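Local coordinates for protein cellulase IBT99 (Metagenomes, PDB 6WBT) that probably hydrolyses 6-phospho-alpha-glucosides as a family 4 glycoside hydrolase, and binds NAD, manganese and glucose 6-phosphate, at residues G105-E110 with D274-Y279; H246-S251 with P263-Q268. All blocks are in the same frame, centred on the assembly; numbering follows the deposited sequence.

Contact 1. Residues G105-E110 with D274-Y279; sequences GCVGQE and DSIVDY. With G6P (6-O-phosphono-alpha-D-glucopyranose), chain F; NAD (nicotinamide-adenine-dinucleotide), chain G.
The loop 105-110 comes nearest to helix 274-277 at Val107 and Val277, whose CA atoms lie 5.4 Å apart, and no hydrogen bond crosses between the two segments. Instead, branched apolar side chains meet. Both methyls of Val107 lie against Ile276, Val107 CG1 at 3.7 Å from Ile276 CG2, and Val107 CG2 also meets Val277 CG2 at 3.9 Å. Val277 holds CG1 anti to its N (chi1 179°), which leaves CG2 over the loop backbone, 3.7 Å from both Cys106 C and Gly105 O. Gly105, with a positive phi of 69°, is the C-prime residue of a Schellman motif that ends the preceding helix 90-103. From this turn, in the Rossmann-type family region, the loop passes helix 274-277 of the C-terminal family region and goes on to the NAD and G6P pocket. There the extended side chain of Glu110 bridges two ligands: OE1 accepts a hydrogen bond from G6P O4 at 2.8 Å, and OE2 accepts one from the ribose O2D of NAD at 3.2 Å. Arg87 forms a salt bridge with OE2. At the helix start, Asp274 packs on Val423 of the second subunit and Ser275 on Leu422 of that subunit.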
# COMPACT_ATOMS: atom_id res chain seq x y z
N GLY A 105 9.93 -38.33 -6.50
CA GLY A 105 10.46 -38.01 -5.18
C GLY A 105 9.89 -36.76 -4.56
O GLY A 105 10.62 -36.04 -3.86
N CYS A 106 8.61 -36.47 -4.79
CA CYS A 106 7.96 -35.30 -4.23
C CYS A 106 6.72 -35.73 -3.45
O CYS A 106 6.20 -36.83 -3.63
CB CYS A 106 7.58 -34.29 -5.32
SG CYS A 106 8.99 -33.62 -6.23
N VAL A 107 6.25 -34.83 -2.58
CA VAL A 107 5.10 -35.12 -1.74
C VAL A 107 3.86 -35.23 -2.61
O VAL A 107 3.44 -34.26 -3.24
CB VAL A 107 4.92 -34.04 -0.66
CG1 VAL A 107 3.60 -34.23 0.07
CG2 VAL A 107 6.09 -34.07 0.31
N GLY A 108 3.26 -36.42 -2.64
CA GLY A 108 2.03 -36.63 -3.36
C GLY A 108 0.82 -36.56 -2.46
O GLY A 108 0.42 -37.57 -1.86
N GLN A 109 0.22 -35.38 -2.35
CA GLN A 109 -0.91 -35.15 -1.47
C GLN A 109 -2.13 -34.74 -2.30
O GLN A 109 -2.01 -34.36 -3.47
CB GLN A 109 -0.59 -34.07 -0.43
CG GLN A 109 -1.23 -34.30 0.94
CD GLN A 109 -2.62 -33.71 1.04
OE1 GLN A 109 -2.96 -32.75 0.34
NE2 GLN A 109 -3.45 -34.29 1.90
N GLU A 110 -3.30 -34.83 -1.67
CA GLU A 110 -4.55 -34.50 -2.35
C GLU A 110 -4.58 -33.03 -2.77
O GLU A 110 -4.90 -32.71 -3.91
CB GLU A 110 -5.73 -34.82 -1.44
CG GLU A 110 -7.09 -34.50 -2.05
CD GLU A 110 -8.18 -34.36 -1.01
OE1 GLU A 110 -7.95 -33.65 -0.00
OE2 GLU A 110 -9.26 -34.97 -1.18
N ASP A 274 10.75 -33.82 3.28
CA ASP A 274 11.65 -34.96 3.40
C ASP A 274 11.00 -36.10 4.17
O ASP A 274 11.03 -37.26 3.74
CB ASP A 274 12.95 -34.52 4.09
CG ASP A 274 13.97 -33.96 3.12
OD1 ASP A 274 13.73 -34.02 1.89
OD2 ASP A 274 15.01 -33.45 3.58
N SER A 275 10.39 -35.79 5.31
CA SER A 275 9.80 -36.82 6.15
C SER A 275 8.49 -37.37 5.60
O SER A 275 7.95 -38.32 6.17
CB SER A 275 9.57 -36.28 7.57
OG SER A 275 8.65 -35.20 7.55
N ILE A 276 7.97 -36.81 4.51
CA ILE A 276 6.72 -37.26 3.92
C ILE A 276 6.96 -38.16 2.71
O ILE A 276 6.26 -39.16 2.54
CB ILE A 276 5.84 -36.05 3.55
CG1 ILE A 276 5.41 -35.31 4.82
CG2 ILE A 276 4.61 -36.50 2.77
CD1 ILE A 276 4.79 -36.22 5.86
N VAL A 277 7.95 -37.83 1.88
CA VAL A 277 8.29 -38.69 0.76
C VAL A 277 8.75 -40.06 1.25
O VAL A 277 8.50 -41.08 0.61
CB VAL A 277 9.36 -38.02 -0.13
CG1 VAL A 277 9.74 -38.92 -1.29
CG2 VAL A 277 8.86 -36.68 -0.64
N ASP A 278 9.42 -40.10 2.41
CA ASP A 278 9.83 -41.37 2.99
C ASP A 278 8.67 -42.10 3.65
O ASP A 278 8.66 -43.34 3.68
CB ASP A 278 10.95 -41.14 4.01
CG ASP A 278 12.22 -40.63 3.38
OD1 ASP A 278 12.17 -39.60 2.68
OD2 ASP A 278 13.28 -41.27 3.58
N TYR A 279 7.68 -41.37 4.18
CA TYR A 279 6.58 -41.99 4.89
C TYR A 279 5.55 -42.60 3.94
O TYR A 279 4.91 -43.60 4.29
CB TYR A 279 5.90 -40.97 5.81
CG TYR A 279 4.57 -41.42 6.36
CD1 TYR A 279 4.49 -42.38 7.36
CD2 TYR A 279 3.38 -40.87 5.89
CE1 TYR A 279 3.26 -42.78 7.87
CE2 TYR A 279 2.16 -41.27 6.39
CZ TYR A 279 2.10 -42.22 7.38
OH TYR A 279 0.89 -42.62 7.88
C1 G6P F . -9.79 -32.79 5.96
C2 G6P F . -9.18 -31.88 4.90
C3 G6P F . -9.54 -32.35 3.50
C4 G6P F . -9.21 -33.83 3.34
C5 G6P F . -9.89 -34.62 4.45
C6 G6P F . -9.65 -36.12 4.34
O1 G6P F . -11.21 -32.69 5.93
O2 G6P F . -9.67 -30.54 5.09
O3 G6P F . -8.81 -31.59 2.53
O4 G6P F . -9.67 -34.30 2.06
O5 G6P F . -9.41 -34.15 5.71
O6 G6P F . -8.96 -36.44 3.13
P G6P F . -8.89 -37.97 2.63
O1P G6P F . -7.48 -38.12 2.11
O2P G6P F . -9.97 -38.07 1.59
O3P G6P F . -9.17 -38.76 3.88
PA NAD G . -15.78 -38.89 -4.42
O1A NAD G . -14.82 -39.10 -5.54
O2A NAD G . -16.13 -40.07 -3.57
O5B NAD G . -17.13 -38.24 -5.01
C5B NAD G . -17.05 -37.00 -5.77
C4B NAD G . -18.28 -36.87 -6.64
O4B NAD G . -18.18 -35.67 -7.45
C3B NAD G . -18.54 -38.02 -7.63
O3B NAD G . -19.89 -38.44 -7.52
C2B NAD G . -18.29 -37.36 -8.99
O2B NAD G . -18.95 -37.99 -10.07
C1B NAD G . -18.77 -35.95 -8.69
N9A NAD G . -18.35 -34.95 -9.67
C8A NAD G . -17.14 -34.91 -10.32
N7A NAD G . -17.03 -33.90 -11.15
C5A NAD G . -18.25 -33.24 -11.05
C6A NAD G . -18.76 -32.09 -11.68
N6A NAD G . -18.08 -31.38 -12.58
N1A NAD G . -20.01 -31.70 -11.36
C2A NAD G . -20.69 -32.42 -10.45
N3A NAD G . -20.31 -33.51 -9.79
C4A NAD G . -19.07 -33.88 -10.14
O3 NAD G . -15.23 -37.72 -3.48
PN NAD G . -15.16 -37.57 -1.88
O1N NAD G . -16.50 -37.84 -1.30
O2N NAD G . -14.00 -38.36 -1.38
O5D NAD G . -14.82 -36.01 -1.76
C5D NAD G . -15.71 -35.08 -2.42
C4D NAD G . -15.09 -33.70 -2.41
O4D NAD G . -15.11 -33.18 -1.06
C3D NAD G . -13.61 -33.64 -2.84
O3D NAD G . -13.42 -32.54 -3.73
C2D NAD G . -12.92 -33.39 -1.50
O2D NAD G . -11.61 -32.86 -1.59
C1D NAD G . -13.92 -32.44 -0.85
N1N NAD G . -13.70 -32.30 0.62
C2N NAD G . -13.16 -31.14 1.11
C3N NAD G . -12.92 -31.00 2.47
C7N NAD G . -12.38 -29.68 2.96
O7N NAD G . -11.59 -29.66 3.90
N7N NAD G . -12.81 -28.58 2.36
C4N NAD G . -13.21 -32.06 3.32
C5N NAD G . -13.79 -33.20 2.82
C6N NAD G . -14.03 -33.30 1.46

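Contact 2. Residues H246-S251 with P263-Q268; sequences HTFKNS and PNTYWQ. With G6P (6-O-phosphono-alpha-D-glucopyranose), chain F.
Tyr266 N donates to Asn264 OD1 at 3.0 Å in a nearly straight bond (170° at the hydrogen), a capping bond across the turn from which Thr265 reaches Thr247 and Phe248. A second bond, from Trp267 N to Asn264 O, closes the same residues into a type I beta turn leading to helix 267-270. On the facing helix 242-249, the methyl of Thr247 does much of the touching: its CG2 lies 3.5 Å from Thr265 CG2, the two side chains crossing at about a right angle. The other branch of Thr265, OG1, sits in the plane of the Phe248 ring, at its edge, 3.7 Å from CE1. Both segments belong to the C-terminal region of the family 4 glycosidase fold, and the turn 264-267 carries Tyr266, whose OH meets the sugar. Tyr266 OH accepts a hydrogen bond from G6P O3 at 3.2 Å, and its ring stacks on His201, a manganese ligand. Trp267 NE1 is bonded to Gly203 O in strand 202-210. Gln268, extended, with CG anti to the backbone N (chi1 180°), points its CB toward 246-251. Its CG lies 4.0 Å from Asn250 CB, and its CD is 4.2 Å from Thr247 CG2. The Gln268 amide also borders the His246 ring, the two planes being 37° apart. Shortening Gln268 to an alanine removes CG and the amide, which would probably leave a gap between Thr247 CG2 and Asn250 CB and deprive the His246 ring of the amide beside it. Asn250 CG meanwhile lies 3.9 Å above one face of that imidazole, displaced toward its rim.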
# COMPACT_ATOMS: atom_id res chain seq x y z
N HIS A 246 -0.51 -40.21 12.56
CA HIS A 246 0.79 -39.69 12.15
C HIS A 246 0.69 -38.24 11.70
O HIS A 246 1.64 -37.47 11.89
CB HIS A 246 1.37 -40.56 11.03
CG HIS A 246 2.60 -40.00 10.40
ND1 HIS A 246 3.87 -40.28 10.85
CD2 HIS A 246 2.76 -39.17 9.34
CE1 HIS A 246 4.76 -39.65 10.10
NE2 HIS A 246 4.11 -38.97 9.18
N THR A 247 -0.44 -37.86 11.11
CA THR A 247 -0.60 -36.50 10.61
C THR A 247 -0.74 -35.50 11.76
O THR A 247 -0.17 -34.41 11.72
CB THR A 247 -1.80 -36.42 9.68
OG1 THR A 247 -1.77 -37.52 8.76
CG2 THR A 247 -1.77 -35.13 8.89
N PHE A 248 -1.50 -35.87 12.80
CA PHE A 248 -1.67 -34.97 13.93
C PHE A 248 -0.43 -34.94 14.82
O PHE A 248 -0.11 -33.89 15.39
CB PHE A 248 -2.90 -35.37 14.75
CG PHE A 248 -4.20 -35.04 14.09
CD1 PHE A 248 -4.31 -33.96 13.23
CD2 PHE A 248 -5.33 -35.80 14.34
CE1 PHE A 248 -5.52 -33.66 12.62
CE2 PHE A 248 -6.54 -35.51 13.74
CZ PHE A 248 -6.63 -34.43 12.88
N LYS A 249 0.26 -36.07 14.96
CA LYS A 249 1.42 -36.14 15.84
C LYS A 249 2.66 -35.47 15.25
O LYS A 249 3.62 -35.23 15.98
CB LYS A 249 1.72 -37.61 16.17
CG LYS A 249 2.53 -37.80 17.45
CD LYS A 249 2.67 -39.28 17.79
CE LYS A 249 1.32 -39.91 18.10
NZ LYS A 249 0.67 -39.30 19.30
N ASN A 250 2.66 -35.17 13.95
CA ASN A 250 3.77 -34.46 13.34
C ASN A 250 3.79 -32.98 13.69
O ASN A 250 4.82 -32.32 13.50
CB ASN A 250 3.75 -34.62 11.82
CG ASN A 250 4.67 -35.72 11.33
OD1 ASN A 250 4.26 -36.86 11.15
ND2 ASN A 250 5.94 -35.37 11.12
N SER A 251 2.68 -32.44 14.20
CA SER A 251 2.63 -31.03 14.58
C SER A 251 3.49 -30.71 15.79
O SER A 251 3.70 -29.53 16.08
CB SER A 251 1.18 -30.61 14.85
OG SER A 251 0.37 -30.81 13.71
N PRO A 263 0.32 -24.45 14.59
CA PRO A 263 0.29 -24.55 13.13
C PRO A 263 -0.91 -25.32 12.61
O PRO A 263 -1.49 -26.17 13.29
CB PRO A 263 1.59 -25.29 12.81
CG PRO A 263 1.80 -26.16 14.00
CD PRO A 263 1.31 -25.37 15.19
N ASN A 264 -1.28 -25.00 11.38
CA ASN A 264 -2.24 -25.82 10.66
C ASN A 264 -1.61 -27.18 10.37
O ASN A 264 -0.39 -27.31 10.21
CB ASN A 264 -2.67 -25.14 9.35
CG ASN A 264 -3.84 -25.84 8.68
OD1 ASN A 264 -3.80 -27.04 8.43
ND2 ASN A 264 -4.89 -25.08 8.39
N THR A 265 -2.47 -28.20 10.30
CA THR A 265 -1.98 -29.57 10.13
C THR A 265 -1.21 -29.74 8.83
O THR A 265 -0.20 -30.45 8.78
CB THR A 265 -3.16 -30.54 10.21
OG1 THR A 265 -3.51 -30.76 11.59
CG2 THR A 265 -2.83 -31.87 9.56
N TYR A 266 -1.66 -29.08 7.76
CA TYR A 266 -1.08 -29.29 6.43
C TYR A 266 0.30 -28.69 6.26
O TYR A 266 0.88 -28.84 5.18
CB TYR A 266 -2.03 -28.74 5.36
CG TYR A 266 -3.10 -29.72 4.95
CD1 TYR A 266 -2.88 -30.64 3.94
CD2 TYR A 266 -4.34 -29.73 5.59
CE1 TYR A 266 -3.86 -31.54 3.56
CE2 TYR A 266 -5.32 -30.63 5.21
CZ TYR A 266 -5.08 -31.53 4.20
OH TYR A 266 -6.05 -32.43 3.83
N TRP A 267 0.86 -28.02 7.27
CA TRP A 267 2.27 -27.63 7.20
C TRP A 267 3.20 -28.83 7.23
O TRP A 267 4.41 -28.66 7.02
CB TRP A 267 2.61 -26.67 8.34
CG TRP A 267 2.09 -25.29 8.14
CD1 TRP A 267 1.00 -24.73 8.75
CD2 TRP A 267 2.62 -24.29 7.26
NE1 TRP A 267 0.82 -23.44 8.30
CE2 TRP A 267 1.80 -23.15 7.39
CE3 TRP A 267 3.70 -24.25 6.38
CZ2 TRP A 267 2.04 -21.98 6.67
CZ3 TRP A 267 3.93 -23.09 5.67
CH2 TRP A 267 3.11 -21.97 5.82
N GLN A 268 2.67 -30.02 7.48
CA GLN A 268 3.47 -31.24 7.48
C GLN A 268 4.12 -31.48 6.12
O GLN A 268 5.22 -32.04 6.06
CB GLN A 268 2.58 -32.42 7.87
CG GLN A 268 3.26 -33.77 7.91
CD GLN A 268 2.26 -34.91 7.89
OE1 GLN A 268 2.54 -36.00 8.38
NE2 GLN A 268 1.09 -34.66 7.32
C1 G6P F . -9.79 -32.79 5.96
C2 G6P F . -9.18 -31.88 4.90
C3 G6P F . -9.54 -32.35 3.50
C4 G6P F . -9.21 -33.83 3.34
C5 G6P F . -9.89 -34.62 4.45
C6 G6P F . -9.65 -36.12 4.34
O1 G6P F . -11.21 -32.69 5.93
O2 G6P F . -9.67 -30.54 5.09
O3 G6P F . -8.81 -31.59 2.53
O4 G6P F . -9.67 -34.30 2.06
O5 G6P F . -9.41 -34.15 5.71
O6 G6P F . -8.96 -36.44 3.13
P G6P F . -8.89 -37.97 2.63
O1P G6P F . -7.48 -38.12 2.11
O2P G6P F . -9.97 -38.07 1.59
O3P G6P F . -9.17 -38.76 3.88

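How the contacts relate
From the N terminus, the chain first reaches 105-110, in the loop between helices 90-103 and 114-136. It then crosses 163 residues, from the Rossmann-type family region into the C-terminal one, before 274-279 closes contact 1. Within that excursion, contact 2 joins 246-251, on helix 242-249, to 263-268, the turn into helix 267-270, closing a loop of 11 residues that holds most of helix 251-257. The contacts therefore nest without crossing, and helix 274-277 follows helix 267-270. Their centres are 13 Å apart, and they touch: the rings of Tyr279 and His246 stack, Ile276 packs on Gln268, and Gln109 on Tyr266. Both deliver a residue to G6P, Glu110 and Tyr266 respectively.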